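Local coordinates for alpha-amylase (Eisenia fetida, PDB 6M4K), which probably hydrolyses internal alpha-1,4-glucosidic linkages in starch-like polysaccharides, as a calcium-containing glycoside hydrolase family 13 enzyme, at residues 16-21 and 393-398; 34-39 and 385-390; 61-66 and 304-309. All blocks are in the same frame, centred on the assembly; numbering follows the deposited sequence. Where two conformers were deposited one is given.

Interaction 1: residues 16-21 and 393-398; sequences RDVIVH and NMVRFH
V18 lays its CG2 methyl over one face of the H398 imidazole, 4.0 Å from the ring centroid and 22° off the normal. This CH-pi contact is displaced toward the CD2 rim. The other methyl, CG1, turns to the preceding turn of the helix and meets V395 CG2 at 4.2 Å, so the two branches of one valine touch two side chains of helix 389-401. The same ring is held at its edge by D17. H398 NE2 donates to D17 OD2 over 2.8 Å in a nearly straight bond (167°); the oxygen lies in the imidazole plane and accepts the N-H on its anti lone pair, with carboxylate and ring almost coplanar. With CG anti to the backbone N (chi1 174°), H398 reaches off the helix toward the segment that leads into strand 19-22, the first strand of the TIM barrel. The contact thus ties the start of that barrel to the helix that follows its eighth strand, 339-344. The second ring nitrogen, ND1, is hydrogen-bonded to the carbonyl oxygen of L333, and D17 OD1 to the hydroxyl of Y10. Bonds at both nitrogens, with a methyl over the face, leave the imidazole little freedom to turn. Both nitrogens face oxygens that accept, which is consistent with a doubly protonated, positively charged ring balanced by the D17 carboxylate.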
loop_
_atom_site.group_PDB
_atom_site.type_symbol
_atom_site.label_atom_id
_atom_site.label_comp_id
_atom_site.label_asym_id
_atom_site.label_seq_id
_atom_site.Cartn_x
_atom_site.Cartn_y
_atom_site.Cartn_z
ATOM N N ARG A 16 -4.837 -16.072 4.688
ATOM C CA ARG A 16 -4.881 -14.747 4.083
ATOM C C ARG A 16 -3.838 -13.855 4.737
ATOM O O ARG A 16 -3.563 -13.969 5.936
ATOM C CB ARG A 16 -6.265 -14.115 4.250
ATOM C CG ARG A 16 -7.357 -15.014 3.744
ATOM C CD ARG A 16 -8.722 -14.389 3.841
ATOM N NE ARG A 16 -9.744 -15.333 3.398
ATOM C CZ ARG A 16 -11.054 -15.169 3.553
ATOM N NH1 ARG A 16 -11.530 -14.076 4.142
ATOM N NH2 ARG A 16 -11.893 -16.098 3.108
ATOM N N ASP A 17 -3.269 -12.939 3.949
ATOM C CA ASP A 17 -2.178 -12.111 4.449
ATOM C C ASP A 17 -2.042 -10.773 3.715
ATOM O O ASP A 17 -1.808 -9.737 4.339
ATOM C CB ASP A 17 -0.873 -12.922 4.354
ATOM C CG ASP A 17 0.283 -12.276 5.076
ATOM O OD1 ASP A 17 0.123 -11.881 6.256
ATOM O OD2 ASP A 17 1.375 -12.174 4.478
ATOM N N VAL A 18 -2.151 -10.781 2.388
ATOM C CA VAL A 18 -1.832 -9.610 1.570
ATOM C C VAL A 18 -2.992 -8.627 1.618
ATOM O O VAL A 18 -4.157 -9.023 1.618
ATOM C CB VAL A 18 -1.534 -10.077 0.131
ATOM C CG1 VAL A 18 -1.339 -8.888 -0.803
ATOM C CG2 VAL A 18 -0.315 -10.973 0.106
ATOM N N ILE A 19 -2.683 -7.338 1.653
ATOM C CA ILE A 19 -3.730 -6.321 1.634
ATOM C C ILE A 19 -3.656 -5.510 0.337
ATOM O O ILE A 19 -2.663 -5.548 -0.398
ATOM C CB ILE A 19 -3.695 -5.435 2.889
ATOM C CG1 ILE A 19 -2.401 -4.641 2.935
ATOM C CG2 ILE A 19 -3.839 -6.318 4.152
ATOM C CD1 ILE A 19 -2.394 -3.565 4.011
ATOM N N VAL A 20 -4.745 -4.799 0.040
ATOM C CA VAL A 20 -4.900 -4.076 -1.223
ATOM C C VAL A 20 -5.357 -2.654 -0.927
ATOM O O VAL A 20 -6.294 -2.448 -0.152
ATOM C CB VAL A 20 -5.918 -4.763 -2.155
ATOM C CG1 VAL A 20 -6.067 -3.964 -3.455
ATOM C CG2 VAL A 20 -5.525 -6.190 -2.435
ATOM N N HIS A 21 -4.740 -1.675 -1.581
ATOM C CA HIS A 21 -5.206 -0.296 -1.484
ATOM C C HIS A 21 -6.204 -0.047 -2.606
ATOM O O HIS A 21 -5.812 0.073 -3.772
ATOM C CB HIS A 21 -4.035 0.659 -1.621
ATOM C CG HIS A 21 -4.409 2.090 -1.422
ATOM N ND1 HIS A 21 -3.576 3.125 -1.784
ATOM C CD2 HIS A 21 -5.500 2.657 -0.858
ATOM C CE1 HIS A 21 -4.147 4.273 -1.467
ATOM N NE2 HIS A 21 -5.316 4.017 -0.903
ATOM N N ASN A 393 -2.604 -14.907 -8.614
ATOM C CA ASN A 393 -1.997 -16.230 -8.524
ATOM C C ASN A 393 -0.692 -16.199 -7.741
ATOM O O ASN A 393 -0.319 -17.200 -7.123
ATOM C CB ASN A 393 -1.818 -16.845 -9.910
ATOM C CG ASN A 393 -3.039 -17.627 -10.348
ATOM O OD1 ASN A 393 -4.037 -17.686 -9.627
ATOM N ND2 ASN A 393 -2.965 -18.244 -11.526
ATOM N N MET A 394 0.009 -15.061 -7.738
ATOM C CA MET A 394 1.166 -14.931 -6.868
ATOM C C MET A 394 0.770 -14.659 -5.422
ATOM O O MET A 394 1.548 -14.981 -4.518
ATOM C CB MET A 394 2.152 -13.883 -7.389
ATOM C CG MET A 394 2.963 -14.360 -8.598
ATOM S SD MET A 394 3.835 -15.917 -8.335
ATOM C CE MET A 394 4.846 -15.517 -6.905
ATOM N N VAL A 395 -0.417 -14.100 -5.181
ATOM C CA VAL A 395 -0.938 -14.065 -3.817
ATOM C C VAL A 395 -1.222 -15.475 -3.325
ATOM O O VAL A 395 -0.875 -15.830 -2.192
ATOM C CB VAL A 395 -2.169 -13.151 -3.746
ATOM C CG1 VAL A 395 -2.941 -13.326 -2.427
ATOM C CG2 VAL A 395 -1.749 -11.695 -3.964
ATOM N N ARG A 396 -1.821 -16.312 -4.176
ATOM C CA ARG A 396 -2.001 -17.715 -3.820
ATOM C C ARG A 396 -0.661 -18.401 -3.568
ATOM O O ARG A 396 -0.519 -19.135 -2.585
ATOM C CB ARG A 396 -2.834 -18.440 -4.885
ATOM C CG ARG A 396 -3.115 -19.903 -4.537
ATOM C CD ARG A 396 -4.175 -20.502 -5.439
ATOM N NE ARG A 396 -3.708 -20.528 -6.821
ATOM C CZ ARG A 396 -4.387 -21.047 -7.838
ATOM N NH1 ARG A 396 -5.582 -21.587 -7.636
ATOM N NH2 ARG A 396 -3.859 -21.028 -9.058
ATOM N N PHE A 397 0.340 -18.159 -4.428
ATOM C CA PHE A 397 1.684 -18.686 -4.197
ATOM C C PHE A 397 2.190 -18.257 -2.827
ATOM O O PHE A 397 2.664 -19.077 -2.038
ATOM C CB PHE A 397 2.618 -18.164 -5.301
ATOM C CG PHE A 397 4.055 -18.656 -5.220
ATOM C CD1 PHE A 397 4.936 -18.145 -4.276
ATOM C CD2 PHE A 397 4.544 -19.567 -6.156
ATOM C CE1 PHE A 397 6.247 -18.568 -4.229
ATOM C CE2 PHE A 397 5.859 -19.995 -6.123
ATOM C CZ PHE A 397 6.716 -19.507 -5.156
ATOM N N HIS A 398 2.098 -16.959 -2.541
ATOM C CA HIS A 398 2.509 -16.410 -1.251
ATOM C C HIS A 398 1.812 -17.121 -0.102
ATOM O O HIS A 398 2.450 -17.474 0.896
ATOM C CB HIS A 398 2.131 -14.928 -1.263
ATOM C CG HIS A 398 2.336 -14.207 0.035
ATOM N ND1 HIS A 398 3.463 -13.459 0.303
ATOM C CD2 HIS A 398 1.523 -14.060 1.109
ATOM C CE1 HIS A 398 3.340 -12.891 1.493
ATOM N NE2 HIS A 398 2.182 -13.262 2.012
#

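Interaction 2: residues 34-39 and 385-390; sequences CQWLAD and EHRWRE
Stacking dominates where W36 meets R387. The guanidinium lies flat on the indole, the planes 10° apart, and its CZ sits 3.7 Å from the centroid of the five-membered ring, a cation-pi contact over the face. Extended from CG to NE, the arginine chain runs along this same face, and its CG makes a CH-pi contact 3.7 Å from the centroid of the six-membered ring. One side chain therefore spans both rings of the tryptophan. A second aromatic contact comes from H386, whose edge is directed at that same indole face in an offset edge-to-face pair, planes at 90° and centroids 5.6 Å apart. These groups join helix 27-39, the first helix of the (beta/alpha)8 barrel, to the 3-10 turn 385-387 that leads into helix 389-401, so the indole bridges the helical layer outside the barrel between parts of the chain that are far apart in sequence. An alanine in place of W36 would probably leave the R387 guanidinium without its flat support and open a gap beside H386. Apolar packing is slighter: L37 CD2 touches H386 CD2 at 3.8 Å. Separately, W36 CH2 comes within 3.3 Å of the backbone O of H386, a close approach of a ring carbon to a carbonyl oxygen. Polar fixing comes from E33, on the same helix 27-39: its OE2 takes a hydrogen bond from H386 NE2 and forms a salt bridge with R387 NE. At the other imidazole nitrogen, H386 ND1 is hydrogen-bonded to the hydroxyl of S344.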
loop_
_atom_site.group_PDB
_atom_site.type_symbol
_atom_site.label_atom_id
_atom_site.label_comp_id
_atom_site.label_asym_id
_atom_site.label_seq_id
_atom_site.Cartn_x
_atom_site.Cartn_y
_atom_site.Cartn_z
ATOM N N CYS A 34 -15.300 -7.212 -1.533
ATOM C CA CYS A 34 -14.854 -8.081 -0.450
ATOM C C CYS A 34 -15.141 -9.551 -0.731
ATOM O O CYS A 34 -14.366 -10.408 -0.307
ATOM C CB CYS A 34 -15.414 -7.608 0.895
ATOM S SG CYS A 34 -14.460 -6.197 1.510
ATOM N N GLN A 35 -16.207 -9.862 -1.474
ATOM C CA GLN A 35 -16.460 -11.255 -1.837
ATOM C C GLN A 35 -15.354 -11.786 -2.739
ATOM O O GLN A 35 -14.830 -12.886 -2.523
ATOM C CB GLN A 35 -17.821 -11.404 -2.518
ATOM C CG GLN A 35 -18.180 -12.854 -2.815
ATOM C CD GLN A 35 -18.319 -13.683 -1.552
ATOM O OE1 GLN A 35 -19.311 -13.564 -0.831
ATOM N NE2 GLN A 35 -17.323 -14.514 -1.269
ATOM N N TRP A 36 -15.003 -11.019 -3.778
ATOM C CA TRP A 36 -13.918 -11.412 -4.671
ATOM C C TRP A 36 -12.606 -11.542 -3.907
ATOM O O TRP A 36 -11.857 -12.512 -4.089
ATOM C CB TRP A 36 -13.795 -10.387 -5.814
ATOM C CG TRP A 36 -12.879 -10.856 -6.913
ATOM C CD1 TRP A 36 -13.246 -11.464 -8.089
ATOM C CD2 TRP A 36 -11.445 -10.795 -6.925
ATOM N NE1 TRP A 36 -12.128 -11.771 -8.827
ATOM C CE2 TRP A 36 -11.009 -11.376 -8.137
ATOM C CE3 TRP A 36 -10.488 -10.294 -6.035
ATOM C CZ2 TRP A 36 -9.652 -11.488 -8.474
ATOM C CZ3 TRP A 36 -9.144 -10.403 -6.364
ATOM C CH2 TRP A 36 -8.737 -11.000 -7.575
ATOM N N LEU A 37 -12.320 -10.570 -3.042
ATOM C CA LEU A 37 -11.095 -10.599 -2.257
ATOM C C LEU A 37 -11.041 -11.814 -1.343
ATOM O O LEU A 37 -9.994 -12.457 -1.232
ATOM C CB LEU A 37 -10.972 -9.317 -1.445
ATOM C CG LEU A 37 -10.710 -8.076 -2.294
ATOM C CD1 LEU A 37 -11.019 -6.816 -1.497
ATOM C CD2 LEU A 37 -9.271 -8.050 -2.779
ATOM N N ALA A 38 -12.153 -12.134 -0.675
ATOM C CA ALA A 38 -12.189 -13.327 0.169
ATOM C C ALA A 38 -11.951 -14.589 -0.651
ATOM O O ALA A 38 -11.177 -15.463 -0.249
ATOM C CB ALA A 38 -13.526 -13.399 0.913
ATOM N N ASP A 39 -12.600 -14.692 -1.815
ATOM C CA ASP A 39 -12.439 -15.870 -2.665
ATOM C C ASP A 39 -10.999 -16.047 -3.124
ATOM O O ASP A 39 -10.578 -17.173 -3.419
ATOM C CB ASP A 39 -13.358 -15.780 -3.888
ATOM C CG ASP A 39 -14.830 -15.901 -3.537
ATOM O OD1 ASP A 39 -15.155 -16.323 -2.409
ATOM O OD2 ASP A 39 -15.661 -15.582 -4.412
ATOM N N GLU A 385 -5.250 -3.849 -10.466
ATOM C CA GLU A 385 -4.060 -4.703 -10.409
ATOM C C GLU A 385 -4.281 -5.948 -9.559
ATOM O O GLU A 385 -3.732 -7.013 -9.848
ATOM C CB GLU A 385 -2.872 -3.922 -9.827
ATOM C CG GLU A 385 -2.329 -2.793 -10.697
ATOM C CD GLU A 385 -2.925 -1.442 -10.363
ATOM O OE1 GLU A 385 -4.159 -1.338 -10.202
ATOM O OE2 GLU A 385 -2.147 -0.477 -10.256
ATOM N N HIS A 386 -5.037 -5.820 -8.468
ATOM C CA HIS A 386 -5.238 -6.954 -7.574
ATOM C C HIS A 386 -6.029 -8.073 -8.235
ATOM O O HIS A 386 -5.974 -9.215 -7.767
ATOM C CB HIS A 386 -5.941 -6.489 -6.298
ATOM C CG HIS A 386 -7.342 -6.034 -6.525
ATOM N ND1 HIS A 386 -7.652 -4.837 -7.137
ATOM C CD2 HIS A 386 -8.521 -6.636 -6.246
ATOM C CE1 HIS A 386 -8.965 -4.719 -7.213
ATOM N NE2 HIS A 386 -9.516 -5.798 -6.682
ATOM N N ARG A 387 -6.755 -7.764 -9.316
ATOM C CA ARG A 387 -7.465 -8.753 -10.117
ATOM C C ARG A 387 -6.670 -9.268 -11.312
ATOM O O ARG A 387 -7.195 -10.093 -12.071
ATOM C CB ARG A 387 -8.804 -8.190 -10.608
ATOM C CG ARG A 387 -9.875 -7.989 -9.546
ATOM C CD ARG A 387 -11.243 -8.167 -10.184
ATOM N NE ARG A 387 -12.358 -7.903 -9.287
ATOM C CZ ARG A 387 -13.594 -8.328 -9.530
ATOM N NH1 ARG A 387 -13.838 -9.039 -10.626
ATOM N NH2 ARG A 387 -14.579 -8.060 -8.683
ATOM N N TRP A 388 -5.439 -8.808 -11.527
ATOM C CA TRP A 388 -4.618 -9.392 -12.580
ATOM C C TRP A 388 -4.219 -10.801 -12.173
ATOM O O TRP A 388 -3.810 -11.032 -11.033
ATOM C CB TRP A 388 -3.348 -8.573 -12.787
ATOM C CG TRP A 388 -3.532 -7.167 -13.299
ATOM C CD1 TRP A 388 -4.702 -6.499 -13.507
ATOM C CD2 TRP A 388 -2.484 -6.262 -13.659
ATOM N NE1 TRP A 388 -4.446 -5.224 -13.982
ATOM C CE2 TRP A 388 -3.087 -5.061 -14.082
ATOM C CE3 TRP A 388 -1.089 -6.358 -13.668
ATOM C CZ2 TRP A 388 -2.342 -3.969 -14.519
ATOM C CZ3 TRP A 388 -0.351 -5.270 -14.093
ATOM C CH2 TRP A 388 -0.980 -4.090 -14.511
ATOM N N ARG A 389 -4.300 -11.745 -13.117
ATOM C CA ARG A 389 -3.972 -13.131 -12.796
ATOM C C ARG A 389 -2.556 -13.255 -12.249
ATOM O O ARG A 389 -2.304 -14.037 -11.321
ATOM C CB ARG A 389 -4.149 -14.031 -14.028
ATOM C CG ARG A 389 -3.859 -15.517 -13.764
ATOM C CD ARG A 389 -3.824 -16.321 -15.070
ATOM N NE ARG A 389 -2.676 -15.881 -15.849
ATOM C CZ ARG A 389 -2.730 -15.059 -16.888
ATOM N NH1 ARG A 389 -3.895 -14.610 -17.348
ATOM N NH2 ARG A 389 -1.592 -14.690 -17.470
ATOM N N GLU A 390 -1.604 -12.514 -12.826
ATOM C CA GLU A 390 -0.227 -12.597 -12.359
ATOM C C GLU A 390 -0.120 -12.176 -10.900
ATOM O O GLU A 390 0.707 -12.720 -10.155
ATOM C CB GLU A 390 0.680 -11.742 -13.244
ATOM C CG GLU A 390 0.686 -12.150 -14.731
ATOM C CD GLU A 390 -0.356 -11.433 -15.587
ATOM O OE1 GLU A 390 -1.372 -10.924 -15.064
ATOM O OE2 GLU A 390 -0.148 -11.365 -16.820
#

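Interaction 3: residues 61-66 and 304-309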
loop_
_atom_site.group_PDB
_atom_site.type_symbol
_atom_site.label_atom_id
_atom_site.label_comp_id
_atom_site.label_asym_id
_atom_site.label_seq_id
_atom_site.Cartn_x
_atom_site.Cartn_y
_atom_site.Cartn_z
ATOM N N TYR A 61 -12.096 18.566 -8.505
ATOM C CA TYR A 61 -12.212 17.351 -7.694
ATOM C C TYR A 61 -10.970 16.467 -7.776
ATOM O O TYR A 61 -11.060 15.296 -8.151
ATOM C CB TYR A 61 -13.491 16.604 -8.066
ATOM C CG TYR A 61 -14.688 17.543 -8.094
ATOM C CD1 TYR A 61 -15.273 17.971 -6.911
ATOM C CD2 TYR A 61 -15.212 18.025 -9.297
ATOM C CE1 TYR A 61 -16.366 18.829 -6.911
ATOM C CE2 TYR A 61 -16.311 18.889 -9.310
ATOM C CZ TYR A 61 -16.876 19.280 -8.116
ATOM O OH TYR A 61 -17.963 20.140 -8.104
ATOM N N PRO A 62 -9.800 17.000 -7.436
ATOM C CA PRO A 62 -8.572 16.199 -7.480
ATOM C C PRO A 62 -8.572 15.111 -6.408
ATOM O O PRO A 62 -9.275 15.197 -5.400
ATOM C CB PRO A 62 -7.488 17.242 -7.189
ATOM C CG PRO A 62 -8.171 18.216 -6.273
ATOM C CD PRO A 62 -9.588 18.314 -6.809
ATOM N N TRP A 63 -7.734 14.087 -6.611
ATOM C CA TRP A 63 -7.629 13.055 -5.576
ATOM C C TRP A 63 -7.125 13.648 -4.267
ATOM O O TRP A 63 -7.564 13.234 -3.188
ATOM C CB TRP A 63 -6.719 11.900 -6.023
ATOM C CG TRP A 63 -5.322 12.321 -6.239
ATOM C CD1 TRP A 63 -4.781 12.803 -7.401
ATOM C CD2 TRP A 63 -4.265 12.342 -5.268
ATOM N NE1 TRP A 63 -3.462 13.119 -7.212
ATOM C CE2 TRP A 63 -3.116 12.847 -5.912
ATOM C CE3 TRP A 63 -4.181 11.992 -3.914
ATOM C CZ2 TRP A 63 -1.896 13.002 -5.256
ATOM C CZ3 TRP A 63 -2.970 12.154 -3.257
ATOM C CH2 TRP A 63 -1.842 12.649 -3.930
ATOM N N TRP A 64 -6.250 14.647 -4.338
ATOM C CA TRP A 64 -5.580 15.114 -3.130
ATOM C C TRP A 64 -6.477 15.927 -2.208
ATOM O O TRP A 64 -6.070 16.219 -1.077
ATOM C CB TRP A 64 -4.265 15.825 -3.443
ATOM C CG TRP A 64 -4.281 16.831 -4.543
ATOM C CD1 TRP A 64 -3.733 16.670 -5.786
ATOM C CD2 TRP A 64 -4.794 18.168 -4.499
ATOM N NE1 TRP A 64 -3.883 17.816 -6.520
ATOM C CE2 TRP A 64 -4.534 18.751 -5.762
ATOM C CE3 TRP A 64 -5.437 18.930 -3.520
ATOM C CZ2 TRP A 64 -4.902 20.060 -6.072
ATOM C CZ3 TRP A 64 -5.817 20.242 -3.842
ATOM C CH2 TRP A 64 -5.534 20.784 -5.107
ATOM N N GLN A 65 -7.690 16.296 -2.638
ATOM C CA GLN A 65 -8.611 16.957 -1.718
ATOM C C GLN A 65 -8.895 16.087 -0.495
ATOM O O GLN A 65 -9.183 16.613 0.587
ATOM C CB GLN A 65 -9.912 17.340 -2.441
ATOM C CG GLN A 65 -10.814 16.164 -2.698
ATOM C CD GLN A 65 -12.058 16.501 -3.510
ATOM O OE1 GLN A 65 -12.313 17.668 -3.846
ATOM N NE2 GLN A 65 -12.841 15.477 -3.826
ATOM N N ARG A 66 -8.784 14.760 -0.638
ATOM C CA ARG A 66 -9.082 13.862 0.472
ATOM C C ARG A 66 -8.001 13.857 1.539
ATOM O O ARG A 66 -8.248 13.327 2.630
ATOM C CB ARG A 66 -9.370 12.445 -0.030
ATOM C CG ARG A 66 -10.612 12.411 -0.902
ATOM C CD ARG A 66 -10.967 11.015 -1.330
ATOM N NE ARG A 66 -11.561 10.230 -0.242
ATOM C CZ ARG A 66 -12.275 9.135 -0.453
ATOM N NH1 ARG A 66 -12.485 8.724 -1.700
ATOM N NH2 ARG A 66 -12.809 8.456 0.555
ATOM N N ASN A 304 3.676 8.003 -5.181
ATOM C CA ASN A 304 4.845 7.827 -6.021
ATOM C C ASN A 304 4.532 7.269 -7.398
ATOM O O ASN A 304 5.361 7.413 -8.297
ATOM C CB ASN A 304 5.996 7.121 -5.281
ATOM C CG ASN A 304 5.715 5.660 -4.960
ATOM O OD1 ASN A 304 4.850 5.023 -5.564
ATOM N ND2 ASN A 304 6.511 5.102 -4.044
ATOM N N GLN A 305 3.340 6.702 -7.619
ATOM C CA GLN A 305 2.968 6.402 -9.003
ATOM C C GLN A 305 2.682 7.669 -9.805
ATOM O O GLN A 305 2.562 7.595 -11.034
ATOM C CB GLN A 305 1.797 5.405 -9.103
ATOM C CG GLN A 305 0.443 5.968 -8.691
ATOM C CD GLN A 305 -0.748 5.026 -8.894
ATOM O OE1 GLN A 305 -1.895 5.485 -8.861
ATOM N NE2 GLN A 305 -0.496 3.731 -9.113
ATOM N N ARG A 306 2.562 8.813 -9.134
ATOM C CA ARG A 306 2.408 10.122 -9.757
ATOM C C ARG A 306 3.716 10.892 -9.793
ATOM O O ARG A 306 3.703 12.105 -10.047
ATOM C CB ARG A 306 1.328 10.937 -9.038
ATOM C CG ARG A 306 -0.058 10.410 -9.342
ATOM C CD ARG A 306 -1.182 10.850 -8.381
ATOM N NE ARG A 306 -2.412 10.365 -8.979
ATOM C CZ ARG A 306 -2.814 9.101 -8.942
ATOM N NH1 ARG A 306 -2.166 8.208 -8.195
ATOM N NH2 ARG A 306 -3.888 8.727 -9.616
ATOM N N GLY A 307 4.842 10.224 -9.539
ATOM C CA GLY A 307 6.143 10.846 -9.686
ATOM C C GLY A 307 6.621 11.639 -8.496
ATOM O O GLY A 307 7.625 12.352 -8.610
ATOM N N HIS A 308 5.941 11.540 -7.354
ATOM C CA HIS A 308 6.279 12.345 -6.190
ATOM C C HIS A 308 7.348 11.720 -5.294
ATOM O O HIS A 308 7.786 12.376 -4.343
ATOM C CB HIS A 308 5.010 12.662 -5.389
ATOM C CG HIS A 308 3.964 13.382 -6.186
ATOM N ND1 HIS A 308 2.626 13.355 -5.856
ATOM C CD2 HIS A 308 4.059 14.132 -7.309
ATOM C CE1 HIS A 308 1.942 14.071 -6.733
ATOM N NE2 HIS A 308 2.789 14.553 -7.624
ATOM N N GLY A 309 7.757 10.482 -5.552
ATOM C CA GLY A 309 8.854 9.898 -4.811
ATOM C C GLY A 309 10.194 10.282 -5.398
ATOM O O GLY A 309 10.282 10.935 -6.439
#
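Both backbones carry short 3-10 turns, at 63-66 and 304-305, and they stay well apart: the nearest CA atoms, those of W63 and R306, are 11.3 Å from each other, and long side chains bridge the interval. With CG between the backbone N and the carbonyl carbon (chi1 64°), W63 turns its indole toward R306. The R306 chain, extended from CG to NE, slides past it in the opposite direction, its CD 3.4 Å from W63 NE1. Its CZ lies over the face of the five-membered ring, 4.6 Å from the centroid, in a rather distant cation-pi contact; the guanidinium is inclined by 56° and does not stack. The segments belong to loops that follow strands 44-47 and 295-297, the second and seventh of the TIM barrel, at the C-terminal end of the strands, where family 13 enzymes carry their active site. R306 NH1 donates to Q305 OE1 at 2.8 Å, in the plane of the Q305 amide but tilted from the guanidinium plane, a bent bond (138°), and also to the O of H302. W63 NE1 and R306 NE, 3.4 Å apart, are both donors and do not bond; D360 O accepts from W63 NE1 instead. H308 CE1 approaches the indole edge at W63 CZ2, 4.2 Å away, while H308 NE2 is hydrogen-bonded to D360 OD2.

Overall arrangement
Interactions 1 and 2 are neighbours, their centres 9 Å apart. Interaction 1 uses the segment leading into strand 19-22 and interaction 2 the helix 27-39 that follows it, so the start of the catalytic barrel is joined to helix 389-401 and to the turn just before it. They meet where V20 CG1 packs on H386 CB at 3.8 Å. Interaction 3, innermost along the chain, lies on the C-terminal side of the barrel, where family 13 enzymes carry the active site. Its nearest atoms are about 5 Å from interaction 2 and about 8 Å from interaction 1. The H308 side chain is about 11 Å from that of the calcium ligand H204, too far to touch; interactions 1 and 2 lie away from the calcium site.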